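Muconate lactonizing enzyme (Corynebacterium glutamicum, PDB 3I4K) belongs to the enolase superfamily, pairing an alpha/beta capping domain with a TIM-barrel-like domain that holds a magnesium ion. Local coordinates at residues A[10-15]-A[38-43]; A[84-89]-A[116-121]; A[138-143]-A[326-331]; A[331-336]-A[345-350]. One frame throughout, in Å; residues are numbered along the deposited sequence.

Contact 1: residues A[10-15]-A[38-43]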
loop_
_atom_site.group_PDB
_atom_site.type_symbol
_atom_site.label_atom_id
_atom_site.label_comp_id
_atom_site.label_asym_id
_atom_site.label_seq_id
_atom_site.Cartn_x
_atom_site.Cartn_y
_atom_site.Cartn_z
ATOM N N LYS A 10 -18.117 -11.154 -18.740
ATOM C CA LYS A 10 -17.552 -10.539 -19.927
ATOM C C LYS A 10 -16.851 -9.211 -19.647
ATOM O O LYS A 10 -17.153 -8.526 -18.670
ATOM C CB LYS A 10 -18.687 -10.344 -20.944
ATOM C CG LYS A 10 -18.321 -9.641 -22.242
ATOM C CD LYS A 10 -19.555 -9.452 -23.134
ATOM C CE LYS A 10 -20.642 -8.638 -22.435
ATOM N NZ LYS A 10 -21.848 -8.416 -23.291
ATOM N N VAL A 11 -15.904 -8.867 -20.513
ATOM C CA VAL A 11 -15.163 -7.614 -20.415
ATOM C C VAL A 11 -15.077 -7.030 -21.820
ATOM O O VAL A 11 -14.587 -7.686 -22.736
ATOM C CB VAL A 11 -13.729 -7.835 -19.887
ATOM C CG1 VAL A 11 -13.746 -8.102 -18.392
ATOM C CG2 VAL A 11 -13.111 -9.003 -20.599
ATOM N N GLU A 12 -15.564 -5.805 -21.992
ATOM C CA GLU A 12 -15.538 -5.149 -23.295
ATOM C C GLU A 12 -14.683 -3.892 -23.246
ATOM O O GLU A 12 -14.516 -3.295 -22.186
ATOM C CB GLU A 12 -16.952 -4.752 -23.734
ATOM C CG GLU A 12 -17.975 -5.878 -23.750
ATOM C CD GLU A 12 -19.333 -5.414 -24.267
ATOM O OE1 GLU A 12 -19.835 -4.374 -23.782
ATOM O OE2 GLU A 12 -19.895 -6.093 -25.156
ATOM N N SER A 13 -14.158 -3.487 -24.399
ATOM C CA SER A 13 -13.332 -2.286 -24.487
ATOM C C SER A 13 -13.762 -1.441 -25.679
ATOM O O SER A 13 -13.813 -1.926 -26.811
ATOM C CB SER A 13 -11.850 -2.659 -24.624
ATOM O OG SER A 13 -11.602 -3.392 -25.812
ATOM N N ARG A 14 -14.071 -0.176 -25.420
ATOM C CA ARG A 14 -14.501 0.732 -26.472
ATOM C C ARG A 14 -13.569 1.928 -26.581
ATOM O O ARG A 14 -13.236 2.561 -25.576
ATOM C CB ARG A 14 -15.917 1.252 -26.195
ATOM C CG ARG A 14 -17.008 0.195 -26.168
ATOM C CD ARG A 14 -18.363 0.825 -25.846
ATOM N NE ARG A 14 -19.451 -0.143 -25.957
ATOM C CZ ARG A 14 -19.610 -1.194 -25.157
ATOM N NH1 ARG A 14 -18.753 -1.424 -24.170
ATOM N NH2 ARG A 14 -20.626 -2.026 -25.349
ATOM N N ILE A 15 -13.154 2.244 -27.805
ATOM C CA ILE A 15 -12.292 3.392 -28.022
ATOM C C ILE A 15 -13.191 4.605 -28.211
ATOM O O ILE A 15 -14.056 4.613 -29.088
ATOM C CB ILE A 15 -11.418 3.222 -29.279
ATOM C CG1 ILE A 15 -10.464 2.040 -29.093
ATOM C CG2 ILE A 15 -10.660 4.510 -29.559
ATOM C CD1 ILE A 15 -9.537 1.805 -30.271
ATOM N N LEU A 38 -12.521 2.966 -23.052
ATOM C CA LEU A 38 -13.476 2.698 -21.984
ATOM C C LEU A 38 -13.627 1.191 -21.860
ATOM O O LEU A 38 -14.160 0.537 -22.752
ATOM C CB LEU A 38 -14.826 3.346 -22.301
ATOM C CG LEU A 38 -15.920 3.265 -21.232
ATOM C CD1 LEU A 38 -15.517 4.055 -19.990
ATOM C CD2 LEU A 38 -17.211 3.832 -21.809
ATOM N N VAL A 39 -13.134 0.638 -20.762
ATOM C CA VAL A 39 -13.205 -0.798 -20.533
ATOM C C VAL A 39 -14.302 -1.086 -19.515
ATOM O O VAL A 39 -14.461 -0.354 -18.542
ATOM C CB VAL A 39 -11.848 -1.343 -20.005
ATOM C CG1 VAL A 39 -11.924 -2.847 -19.816
ATOM C CG2 VAL A 39 -10.732 -0.995 -20.983
ATOM N N SER A 40 -15.064 -2.147 -19.745
ATOM C CA SER A 40 -16.138 -2.499 -18.830
ATOM C C SER A 40 -16.070 -3.955 -18.416
ATOM O O SER A 40 -15.768 -4.833 -19.228
ATOM C CB SER A 40 -17.503 -2.227 -19.470
ATOM O OG SER A 40 -17.680 -3.010 -20.637
ATOM N N VAL A 41 -16.344 -4.195 -17.139
ATOM C CA VAL A 41 -16.355 -5.536 -16.587
ATOM C C VAL A 41 -17.808 -5.855 -16.233
ATOM O O VAL A 41 -18.440 -5.159 -15.431
ATOM C CB VAL A 41 -15.444 -5.634 -15.339
ATOM C CG1 VAL A 41 -15.622 -6.982 -14.650
ATOM C CG2 VAL A 41 -13.990 -5.481 -15.768
ATOM N N HIS A 42 -18.327 -6.904 -16.864
ATOM C CA HIS A 42 -19.708 -7.340 -16.685
ATOM C C HIS A 42 -19.794 -8.528 -15.742
ATOM O O HIS A 42 -19.248 -9.599 -16.016
ATOM C CB HIS A 42 -20.292 -7.707 -18.049
ATOM C CG HIS A 42 -20.181 -6.611 -19.062
ATOM N ND1 HIS A 42 -21.072 -5.560 -19.124
ATOM C CD2 HIS A 42 -19.256 -6.376 -20.022
ATOM C CE1 HIS A 42 -20.701 -4.726 -20.078
ATOM N NE2 HIS A 42 -19.601 -5.197 -20.638
ATOM N N LEU A 43 -20.487 -8.327 -14.628
ATOM C CA LEU A 43 -20.637 -9.364 -13.621
ATOM C C LEU A 43 -21.954 -10.131 -13.727
ATOM O O LEU A 43 -22.986 -9.578 -14.111
ATOM C CB LEU A 43 -20.514 -8.756 -12.221
ATOM C CG LEU A 43 -19.202 -8.061 -11.847
ATOM C CD1 LEU A 43 -19.273 -7.604 -10.399
ATOM C CD2 LEU A 43 -18.035 -9.015 -12.042
#
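The first beta hairpin of the N-terminal capping domain brings Val-11 against Val-41 and Glu-12 against Ser-40, in the antiparallel three-stranded sheet typical of enolase-superfamily members. Strands 10-15 and 38-43 run at 165° with their axes 4.6 Å apart. Lys-10/His-42, Glu-12/Ser-40 and Arg-14/Leu-38 are hydrogen-bonded pairs, as in His-42 N to Lys-10 O at 2.7 Å, while Val-11/Val-41 and Ser-13/Val-39 are non-hydrogen-bonded pairs. The face bearing the valines turns to helices 66-81 and 104-121: Val-11 CG1 lies beside Val-41 CG2 at 3.7 Å, and Ser-13 OG bonds to Asp-74.

Charged and polar groups gather on the other face. Arg-14 grips Glu-12 end-on, NH2 and NH1 both meeting OE1 from one side of the carboxylate plane, with NH2 at 2.9 Å. Lys-10 NZ forms a longer salt bridge with the other oxygen, OE2. With CG beside the backbone N (chi1 -55°), the His-42 ring swings back across the neighbouring strand, its plane 86° from the Glu-12 carboxylate. His-42 NE2 gives OE1 a weak, bent bond of 3.3 Å, and Lys-10 CE rests over the imidazole face, 4.0 Å from the His-42 ring centroid.

Contact 2: residues A[84-89]-A[116-121]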
loop_
_atom_site.group_PDB
_atom_site.type_symbol
_atom_site.label_atom_id
_atom_site.label_comp_id
_atom_site.label_asym_id
_atom_site.label_seq_id
_atom_site.Cartn_x
_atom_site.Cartn_y
_atom_site.Cartn_z
ATOM N N ARG A 84 -14.009 -15.736 -13.219
ATOM C CA ARG A 84 -13.514 -15.543 -11.855
ATOM C C ARG A 84 -14.305 -14.468 -11.131
ATOM O O ARG A 84 -14.856 -13.572 -11.763
ATOM C CB ARG A 84 -12.031 -15.162 -11.877
ATOM C CG ARG A 84 -11.143 -16.226 -12.490
ATOM C CD ARG A 84 -9.690 -15.794 -12.546
ATOM N NE ARG A 84 -9.096 -15.671 -11.218
ATOM C CZ ARG A 84 -7.817 -15.375 -11.006
ATOM N NH1 ARG A 84 -7.005 -15.174 -12.040
ATOM N NH2 ARG A 84 -7.349 -15.282 -9.768
ATOM N N ALA A 85 -14.363 -14.564 -9.806
ATOM C CA ALA A 85 -15.089 -13.582 -9.005
ATOM C C ALA A 85 -14.304 -12.273 -8.975
ATOM O O ALA A 85 -13.079 -12.281 -8.877
ATOM C CB ALA A 85 -15.291 -14.107 -7.583
ATOM N N VAL A 86 -15.009 -11.150 -9.058
ATOM C CA VAL A 86 -14.362 -9.847 -9.043
ATOM C C VAL A 86 -13.732 -9.617 -7.669
ATOM O O VAL A 86 -12.881 -8.739 -7.502
ATOM C CB VAL A 86 -15.377 -8.715 -9.352
ATOM C CG1 VAL A 86 -16.257 -8.464 -8.150
ATOM C CG2 VAL A 86 -14.645 -7.438 -9.758
ATOM N N SER A 87 -14.151 -10.419 -6.693
ATOM C CA SER A 87 -13.632 -10.316 -5.339
ATOM C C SER A 87 -12.246 -10.957 -5.242
ATOM O O SER A 87 -11.678 -11.069 -4.161
ATOM C CB SER A 87 -14.597 -10.979 -4.342
ATOM O OG SER A 87 -14.684 -12.380 -4.548
ATOM N N GLU A 88 -11.716 -11.387 -6.383
ATOM C CA GLU A 88 -10.379 -11.980 -6.456
ATOM C C GLU A 88 -9.450 -10.925 -7.049
ATOM O O GLU A 88 -8.342 -11.227 -7.482
ATOM C CB GLU A 88 -10.368 -13.198 -7.378
ATOM C CG GLU A 88 -10.973 -14.452 -6.798
ATOM C CD GLU A 88 -10.976 -15.588 -7.796
ATOM O OE1 GLU A 88 -9.888 -15.986 -8.260
ATOM O OE2 GLU A 88 -12.076 -16.081 -8.119
ATOM N N LEU A 89 -9.937 -9.693 -7.076
ATOM C CA LEU A 89 -9.219 -8.553 -7.623
ATOM C C LEU A 89 -7.691 -8.669 -7.509
ATOM O O LEU A 89 -7.002 -8.862 -8.519
ATOM C CB LEU A 89 -9.733 -7.276 -6.939
ATOM C CG LEU A 89 -9.303 -5.858 -7.338
ATOM C CD1 LEU A 89 -8.368 -5.855 -8.537
ATOM C CD2 LEU A 89 -10.551 -5.055 -7.612
ATOM N N ASP A 116 -14.762 -0.871 -9.711
ATOM C CA ASP A 116 -16.096 -0.306 -9.895
ATOM C C ASP A 116 -17.157 -1.408 -9.756
ATOM O O ASP A 116 -18.058 -1.313 -8.928
ATOM C CB ASP A 116 -16.179 0.374 -11.273
ATOM C CG ASP A 116 -17.391 1.293 -11.416
ATOM O OD1 ASP A 116 -17.801 1.936 -10.423
ATOM O OD2 ASP A 116 -17.916 1.395 -12.546
ATOM N N ALA A 117 -17.022 -2.464 -10.553
ATOM C CA ALA A 117 -17.961 -3.581 -10.526
ATOM C C ALA A 117 -18.152 -4.161 -9.124
ATOM O O ALA A 117 -19.264 -4.533 -8.742
ATOM C CB ALA A 117 -17.488 -4.676 -11.484
ATOM N N TRP A 118 -17.067 -4.232 -8.360
ATOM C CA TRP A 118 -17.108 -4.776 -7.004
ATOM C C TRP A 118 -17.737 -3.802 -5.998
ATOM O O TRP A 118 -18.585 -4.190 -5.191
ATOM C CB TRP A 118 -15.686 -5.151 -6.569
ATOM C CG TRP A 118 -15.603 -6.128 -5.428
ATOM C CD1 TRP A 118 -16.608 -6.911 -4.934
ATOM C CD2 TRP A 118 -14.428 -6.469 -4.683
ATOM N NE1 TRP A 118 -16.132 -7.720 -3.930
ATOM C CE2 TRP A 118 -14.796 -7.470 -3.756
ATOM C CE3 TRP A 118 -13.097 -6.027 -4.711
ATOM C CZ2 TRP A 118 -13.881 -8.036 -2.864
ATOM C CZ3 TRP A 118 -12.189 -6.589 -3.825
ATOM C CH2 TRP A 118 -12.586 -7.585 -2.914
ATOM N N ALA A 119 -17.327 -2.537 -6.046
ATOM C CA ALA A 119 -17.865 -1.537 -5.133
ATOM C C ALA A 119 -19.374 -1.339 -5.335
ATOM O O ALA A 119 -20.110 -1.107 -4.377
ATOM C CB ALA A 119 -17.130 -0.215 -5.310
ATOM N N ARG A 120 -19.830 -1.414 -6.582
ATOM C CA ARG A 120 -21.256 -1.256 -6.862
ATOM C C ARG A 120 -22.010 -2.497 -6.388
ATOM O O ARG A 120 -23.111 -2.393 -5.840
ATOM C CB ARG A 120 -21.490 -1.020 -8.360
ATOM C CG ARG A 120 -21.119 0.389 -8.818
ATOM C CD ARG A 120 -21.235 0.545 -10.325
ATOM N NE ARG A 120 -20.858 1.884 -10.766
ATOM C CZ ARG A 120 -21.596 2.971 -10.571
ATOM N NH1 ARG A 120 -22.763 2.879 -9.945
ATOM N NH2 ARG A 120 -21.156 4.154 -10.978
ATOM N N SER A 121 -21.404 -3.667 -6.589
ATOM C CA SER A 121 -22.007 -4.923 -6.167
ATOM C C SER A 121 -22.186 -4.965 -4.655
ATOM O O SER A 121 -23.120 -5.593 -4.153
ATOM C CB SER A 121 -21.143 -6.114 -6.592
ATOM O OG SER A 121 -21.211 -6.346 -7.986
#
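Trp-118, on the last turn of helix 104-121, lays its indole against Val-86, Ser-87 and Leu-89 of the loop that leads into helix 89-99. The contact across the segments is made by packing and includes a CH-pi interaction: Ser-87 CA sits over the six-membered ring of Trp-118, 3.6 Å from its centroid and 24° off the normal. Val-86 O lies above the same face, also toward the rim, and Ser-87 CB closes on Trp-118 CZ2 at 3.4 Å.

Aliphatic contacts continue along the indole. Val-86 CG1 reaches the five-membered ring, 3.6 Å from Trp-118 CD1, while its CG2 branch faces Ala-117 CB at 4.3 Å. Leu-89 CD2 approaches the benzo part obliquely, 4.0 Å from Trp-118 CE3. The indole is carried out from the helix to the loop because Trp-118 CG stands opposite the backbone N (chi1 -160°).

Polar bonds within the loop help shape it. Arg-84 grips Glu-88 OE1 side-on through NE and NH2, and Ala-85 N donates to Glu-88 OE2.

Within the capping domain, Leu-43 of strand 30-43 packs on Val-86 and Ala-117, and Met-114, one turn earlier on helix 104-121, touches Val-86 and Leu-89. Asp-128 of the second subunit packs on Ser-87 and Trp-118, placing this junction between helices 89-99 and 104-121 at the dimer interface.

Contact 3: residues A[138-143]-A[326-331]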
loop_
_atom_site.group_PDB
_atom_site.type_symbol
_atom_site.label_atom_id
_atom_site.label_comp_id
_atom_site.label_asym_id
_atom_site.label_seq_id
_atom_site.Cartn_x
_atom_site.Cartn_y
_atom_site.Cartn_z
ATOM N N VAL A 138 -10.690 17.925 -2.949
ATOM C CA VAL A 138 -9.265 18.148 -3.173
ATOM C C VAL A 138 -8.995 19.439 -3.928
ATOM O O VAL A 138 -9.882 19.988 -4.585
ATOM C CB VAL A 138 -8.638 16.983 -3.992
ATOM C CG1 VAL A 138 -8.767 15.670 -3.230
ATOM C CG2 VAL A 138 -9.326 16.860 -5.350
ATOM N N ASP A 139 -7.771 19.941 -3.822
ATOM C CA ASP A 139 -7.417 21.139 -4.557
ATOM C C ASP A 139 -7.105 20.710 -5.985
ATOM O O ASP A 139 -6.692 19.571 -6.229
ATOM C CB ASP A 139 -6.221 21.834 -3.919
ATOM C CG ASP A 139 -6.571 22.460 -2.580
ATOM O OD1 ASP A 139 -7.620 23.136 -2.504
ATOM O OD2 ASP A 139 -5.810 22.284 -1.607
ATOM N N VAL A 140 -7.324 21.616 -6.928
ATOM C CA VAL A 140 -7.084 21.312 -8.326
ATOM C C VAL A 140 -6.225 22.371 -8.990
ATOM O O VAL A 140 -6.547 23.564 -8.971
ATOM C CB VAL A 140 -8.425 21.174 -9.098
ATOM C CG1 VAL A 140 -8.162 20.836 -10.572
ATOM C CG2 VAL A 140 -9.274 20.088 -8.458
ATOM N N THR A 141 -5.112 21.916 -9.552
ATOM C CA THR A 141 -4.180 22.776 -10.264
ATOM C C THR A 141 -4.642 22.736 -11.715
ATOM O O THR A 141 -4.933 21.660 -12.242
ATOM C CB THR A 141 -2.725 22.225 -10.194
ATOM O OG1 THR A 141 -2.282 22.195 -8.833
ATOM C CG2 THR A 141 -1.781 23.095 -11.014
ATOM N N TRP A 142 -4.724 23.897 -12.358
ATOM C CA TRP A 142 -5.153 23.948 -13.755
ATOM C C TRP A 142 -3.932 23.987 -14.669
ATOM O O TRP A 142 -3.050 24.828 -14.506
ATOM C CB TRP A 142 -6.056 25.177 -14.004
ATOM C CG TRP A 142 -6.513 25.331 -15.446
ATOM C CD1 TRP A 142 -6.021 26.211 -16.374
ATOM C CD2 TRP A 142 -7.512 24.551 -16.127
ATOM N NE1 TRP A 142 -6.648 26.024 -17.587
ATOM C CE2 TRP A 142 -7.565 25.014 -17.465
ATOM C CE3 TRP A 142 -8.363 23.506 -15.740
ATOM C CZ2 TRP A 142 -8.439 24.466 -18.419
ATOM C CZ3 TRP A 142 -9.239 22.957 -16.694
ATOM C CH2 TRP A 142 -9.264 23.444 -18.016
ATOM N N ALA A 143 -3.883 23.058 -15.619
ATOM C CA ALA A 143 -2.766 22.984 -16.556
ATOM C C ALA A 143 -3.127 23.583 -17.917
ATOM O O ALA A 143 -4.191 23.315 -18.472
ATOM C CB ALA A 143 -2.330 21.531 -16.733
ATOM N N TYR A 326 -0.159 16.911 -1.910
ATOM C CA TYR A 326 0.142 18.084 -2.708
ATOM C C TYR A 326 -0.973 18.434 -3.698
ATOM O O TYR A 326 -0.710 18.779 -4.851
ATOM C CB TYR A 326 1.463 17.849 -3.448
ATOM C CG TYR A 326 2.026 19.078 -4.113
ATOM C CD1 TYR A 326 2.267 20.234 -3.380
ATOM C CD2 TYR A 326 2.319 19.084 -5.477
ATOM C CE1 TYR A 326 2.782 21.364 -3.981
ATOM C CE2 TYR A 326 2.836 20.213 -6.091
ATOM C CZ TYR A 326 3.069 21.350 -5.335
ATOM O OH TYR A 326 3.615 22.463 -5.930
ATOM N N GLY A 327 -2.217 18.360 -3.242
ATOM C CA GLY A 327 -3.324 18.670 -4.117
ATOM C C GLY A 327 -3.349 17.755 -5.329
ATOM O O GLY A 327 -2.712 16.698 -5.331
ATOM N N THR A 328 -4.078 18.170 -6.367
ATOM C CA THR A 328 -4.214 17.385 -7.591
ATOM C C THR A 328 -4.314 18.311 -8.811
ATOM O O THR A 328 -4.231 19.530 -8.693
ATOM C CB THR A 328 -5.518 16.560 -7.584
ATOM O OG1 THR A 328 -6.615 17.427 -7.914
ATOM C CG2 THR A 328 -5.783 15.948 -6.200
ATOM N N GLU A 329 -4.493 17.699 -9.975
ATOM C CA GLU A 329 -4.676 18.410 -11.241
ATOM C C GLU A 329 -5.722 17.588 -11.985
ATOM O O GLU A 329 -5.647 17.406 -13.199
ATOM C CB GLU A 329 -3.374 18.459 -12.055
ATOM C CG GLU A 329 -2.669 17.119 -12.190
ATOM C CD GLU A 329 -1.608 17.102 -13.281
ATOM O OE1 GLU A 329 -1.049 18.173 -13.605
ATOM O OE2 GLU A 329 -1.329 16.002 -13.806
ATOM N N LEU A 330 -6.697 17.083 -11.235
ATOM C CA LEU A 330 -7.753 16.248 -11.803
ATOM C C LEU A 330 -8.864 17.107 -12.403
ATOM O O LEU A 330 -9.974 17.174 -11.872
ATOM C CB LEU A 330 -8.309 15.315 -10.722
ATOM C CG LEU A 330 -7.312 14.266 -10.220
ATOM C CD1 LEU A 330 -7.922 13.477 -9.074
ATOM C CD2 LEU A 330 -6.933 13.326 -11.360
ATOM N N PHE A 331 -8.533 17.750 -13.524
ATOM C CA PHE A 331 -9.430 18.646 -14.241
ATOM C C PHE A 331 -9.850 18.078 -15.593
ATOM O O PHE A 331 -10.583 18.723 -16.342
ATOM C CB PHE A 331 -8.722 19.977 -14.460
ATOM C CG PHE A 331 -7.485 19.871 -15.315
ATOM C CD1 PHE A 331 -7.580 19.785 -16.701
ATOM C CD2 PHE A 331 -6.221 19.832 -14.729
ATOM C CE1 PHE A 331 -6.433 19.663 -17.497
ATOM C CE2 PHE A 331 -5.068 19.708 -15.513
ATOM C CZ PHE A 331 -5.175 19.624 -16.896
HETATM O O HOH W 1 -3.300 21.313 -6.347
#
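Thr-328 fastens its segment to strand 137-144 through a two-pronged bond to Asp-139 O. Its hydroxyl donates to that oxygen at 2.7 Å, tilted 17° from the carbonyl plane, while Thr-328 N comes to Asp-139 O at 3.0 Å from well above the plane. Placing OG1 between the backbone N and the carbonyl carbon (chi1 78°) lets one residue use both donors on one acceptor. Thr-141 N returns a bond to Thr-328 O at 2.7 Å, completing a single bridge. A water donates to that same oxygen and is hydrogen-bonded to Thr-141 OG1, which also meets Ser-167.

Phe-331 fills the other end. Ala-143 CB touches Phe-331 CZ at 3.4 Å, and the Trp-142 six-membered ring meets the phenyl obliquely, planes at 53° and centroids 4.8 Å apart. Val-140 CG1 adds a contact to Phe-331 CB at 4.0 Å.

Beyond these contacts, Leu-330 centres an inverse gamma turn. The Trp-142 indole is held by a hydrogen bond from NE1 to Glu-155 and a cation-pi contact with Arg-159. The Glu-329 carboxylate pairs with Lys-169 and accepts from Thr-303 N; its side chain lies about 6 Å from the magnesium ion. The bridge thus joins the first barrel strand, 137-144, to the last, about 327-328, beside the metal site of Asp-200, Glu-226 and Asp-251, the closure expected of this superfamily's modified TIM barrel, (beta/alpha)7beta.

Contact 4: residues A[331-336]-A[345-350]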
loop_
_atom_site.group_PDB
_atom_site.type_symbol
_atom_site.label_atom_id
_atom_site.label_comp_id
_atom_site.label_asym_id
_atom_site.label_seq_id
_atom_site.Cartn_x
_atom_site.Cartn_y
_atom_site.Cartn_z
ATOM N N PHE A 331 -8.533 17.750 -13.524
ATOM C CA PHE A 331 -9.430 18.646 -14.241
ATOM C C PHE A 331 -9.850 18.078 -15.593
ATOM O O PHE A 331 -10.583 18.723 -16.342
ATOM C CB PHE A 331 -8.722 19.977 -14.460
ATOM C CG PHE A 331 -7.485 19.871 -15.315
ATOM C CD1 PHE A 331 -7.580 19.785 -16.701
ATOM C CD2 PHE A 331 -6.221 19.832 -14.729
ATOM C CE1 PHE A 331 -6.433 19.663 -17.497
ATOM C CE2 PHE A 331 -5.068 19.708 -15.513
ATOM C CZ PHE A 331 -5.175 19.624 -16.896
ATOM N N GLY A 332 -9.373 16.877 -15.903
ATOM C CA GLY A 332 -9.693 16.238 -17.169
ATOM C C GLY A 332 -11.077 16.559 -17.710
ATOM O O GLY A 332 -11.198 17.144 -18.794
ATOM N N PRO A 333 -12.144 16.190 -16.973
ATOM C CA PRO A 333 -13.535 16.429 -17.366
ATOM C C PRO A 333 -13.804 17.833 -17.906
ATOM O O PRO A 333 -14.586 18.002 -18.843
ATOM C CB PRO A 333 -14.305 16.138 -16.082
ATOM C CG PRO A 333 -13.492 15.027 -15.473
ATOM C CD PRO A 333 -12.083 15.543 -15.650
ATOM N N GLN A 334 -13.153 18.833 -17.318
ATOM C CA GLN A 334 -13.332 20.215 -17.743
ATOM C C GLN A 334 -12.736 20.518 -19.113
ATOM O O GLN A 334 -13.231 21.387 -19.834
ATOM C CB GLN A 334 -12.724 21.170 -16.717
ATOM C CG GLN A 334 -13.429 21.170 -15.375
ATOM C CD GLN A 334 -13.002 22.335 -14.503
ATOM O OE1 GLN A 334 -11.821 22.481 -14.166
ATOM N NE2 GLN A 334 -13.961 23.178 -14.135
ATOM N N LEU A 335 -11.674 19.804 -19.472
ATOM C CA LEU A 335 -11.007 20.010 -20.753
ATOM C C LEU A 335 -11.839 19.454 -21.902
ATOM O O LEU A 335 -11.701 19.883 -23.050
ATOM C CB LEU A 335 -9.631 19.341 -20.735
ATOM C CG LEU A 335 -8.676 19.694 -21.872
ATOM C CD1 LEU A 335 -8.364 21.174 -21.821
ATOM C CD2 LEU A 335 -7.400 18.875 -21.748
ATOM N N LEU A 336 -12.702 18.495 -21.592
ATOM C CA LEU A 336 -13.560 17.891 -22.600
ATOM C C LEU A 336 -14.683 18.861 -22.959
ATOM O O LEU A 336 -15.233 19.542 -22.091
ATOM C CB LEU A 336 -14.167 16.596 -22.067
ATOM C CG LEU A 336 -13.209 15.528 -21.548
ATOM C CD1 LEU A 336 -14.004 14.400 -20.917
ATOM C CD2 LEU A 336 -12.349 15.011 -22.685
ATOM N N PHE A 345 -19.441 17.037 -12.356
ATOM C CA PHE A 345 -18.516 17.216 -11.246
ATOM C C PHE A 345 -18.699 18.635 -10.735
ATOM O O PHE A 345 -19.151 19.504 -11.478
ATOM C CB PHE A 345 -17.074 17.020 -11.720
ATOM C CG PHE A 345 -16.725 15.597 -12.034
ATOM C CD1 PHE A 345 -16.454 14.694 -11.016
ATOM C CD2 PHE A 345 -16.671 15.155 -13.351
ATOM C CE1 PHE A 345 -16.132 13.367 -11.302
ATOM C CE2 PHE A 345 -16.350 13.827 -13.652
ATOM C CZ PHE A 345 -16.080 12.933 -12.625
ATOM N N GLU A 346 -18.353 18.878 -9.477
ATOM C CA GLU A 346 -18.506 20.215 -8.923
ATOM C C GLU A 346 -17.159 20.865 -8.695
ATOM O O GLU A 346 -16.480 20.558 -7.718
ATOM C CB GLU A 346 -19.266 20.169 -7.598
ATOM C CG GLU A 346 -20.531 19.350 -7.636
ATOM C CD GLU A 346 -21.302 19.426 -6.335
ATOM O OE1 GLU A 346 -22.169 18.553 -6.113
ATOM O OE2 GLU A 346 -21.047 20.363 -5.540
ATOM N N TYR A 347 -16.779 21.761 -9.603
ATOM C CA TYR A 347 -15.515 22.478 -9.510
ATOM C C TYR A 347 -15.786 23.893 -9.049
ATOM O O TYR A 347 -16.339 24.695 -9.801
ATOM C CB TYR A 347 -14.820 22.545 -10.873
ATOM C CG TYR A 347 -14.262 21.237 -11.361
ATOM C CD1 TYR A 347 -12.986 20.808 -10.978
ATOM C CD2 TYR A 347 -15.006 20.421 -12.212
ATOM C CE1 TYR A 347 -12.467 19.598 -11.436
ATOM C CE2 TYR A 347 -14.499 19.210 -12.675
ATOM C CZ TYR A 347 -13.229 18.805 -12.283
ATOM O OH TYR A 347 -12.738 17.607 -12.744
ATOM N N LYS A 348 -15.413 24.205 -7.815
ATOM C CA LYS A 348 -15.612 25.554 -7.312
ATOM C C LYS A 348 -14.540 25.926 -6.305
ATOM O O LYS A 348 -14.025 25.072 -5.585
ATOM C CB LYS A 348 -17.005 25.707 -6.683
ATOM C CG LYS A 348 -17.266 24.844 -5.462
ATOM C CD LYS A 348 -18.649 25.130 -4.885
ATOM C CE LYS A 348 -18.962 24.222 -3.699
ATOM N NZ LYS A 348 -20.350 24.431 -3.184
ATOM N N ASP A 349 -14.195 27.206 -6.280
ATOM C CA ASP A 349 -13.190 27.715 -5.360
ATOM C C ASP A 349 -11.864 26.952 -5.422
ATOM O O ASP A 349 -11.228 26.707 -4.397
ATOM C CB ASP A 349 -13.749 27.699 -3.934
ATOM C CG ASP A 349 -15.031 28.506 -3.805
ATOM O OD1 ASP A 349 -14.992 29.727 -4.083
ATOM O OD2 ASP A 349 -16.074 27.920 -3.433
ATOM N N GLY A 350 -11.457 26.578 -6.630
ATOM C CA GLY A 350 -10.196 25.879 -6.804
ATOM C C GLY A 350 -10.193 24.424 -6.385
ATOM O O GLY A 350 -9.132 23.804 -6.278
#
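Phe-331 begins the contact with its backbone: its CA lies 3.8 Å from Tyr-347 OH, while the phenyl leads away toward strand 137-144. That hydroxyl is hydrogen-bonded to Leu-330 O, just before the segment, which anchors the far end of the tyrosine beside the start of the short helix 332-335.

Pro-333 comes next and touches two aromatic side chains with different atoms of its ring. Its CD meets Tyr-347 OH at 3.6 Å, the two side chains crossing at about a right angle, and its CG lies obliquely against Phe-345, 3.6 Å from CE2. The Phe-345 ring also packs on Pro-308 and Leu-315 of helix 308-320.

Gln-334 then spreads over one face of Tyr-347, whose CG, anti to the carbonyl carbon (chi1 -71°), carries the ring toward helix 332-335. Gln-334 CG stands 3.8 Å from the centroid of the Tyr-347 ring, and the amide beyond lies stacked on the ring with the planes only 14° apart. Gln-334 NE2 is 3.4 Å from Tyr-347 CG. The side chains slide past each other in opposite directions, Gln-334 CG starting over the CD2-CE2 side and the amide nitrogen ending near CB. Arg-159 donates to Gln-334 OE1, which helps fix the rotation of the amide.

The arrangement is an amide-pi stack, here packing a short helix after the last barrel strand region against edge strand 347-348 of the C-terminal domain.

Contacts 1 and 2 belong to the capping domain and touch through Leu-43, which packs on Val-86 and Ser-121; contacts 3 and 4 lie in the barrel domain, share Phe-331 and are tied by a probable hydrogen bond from Val-140 N to Gly-350 O. Contact 3 is buried near the centre of the chain and the metal, whereas contact 4 is a surface contact. Contact 1 is partly buried, with regular strand pairing and a salt-bridge network on one face. Contact 2, buried in the dimer, relies on indole packing as contact 4 relies on tyrosine packing, while contact 3 mixes backbone bonds with aromatic filling.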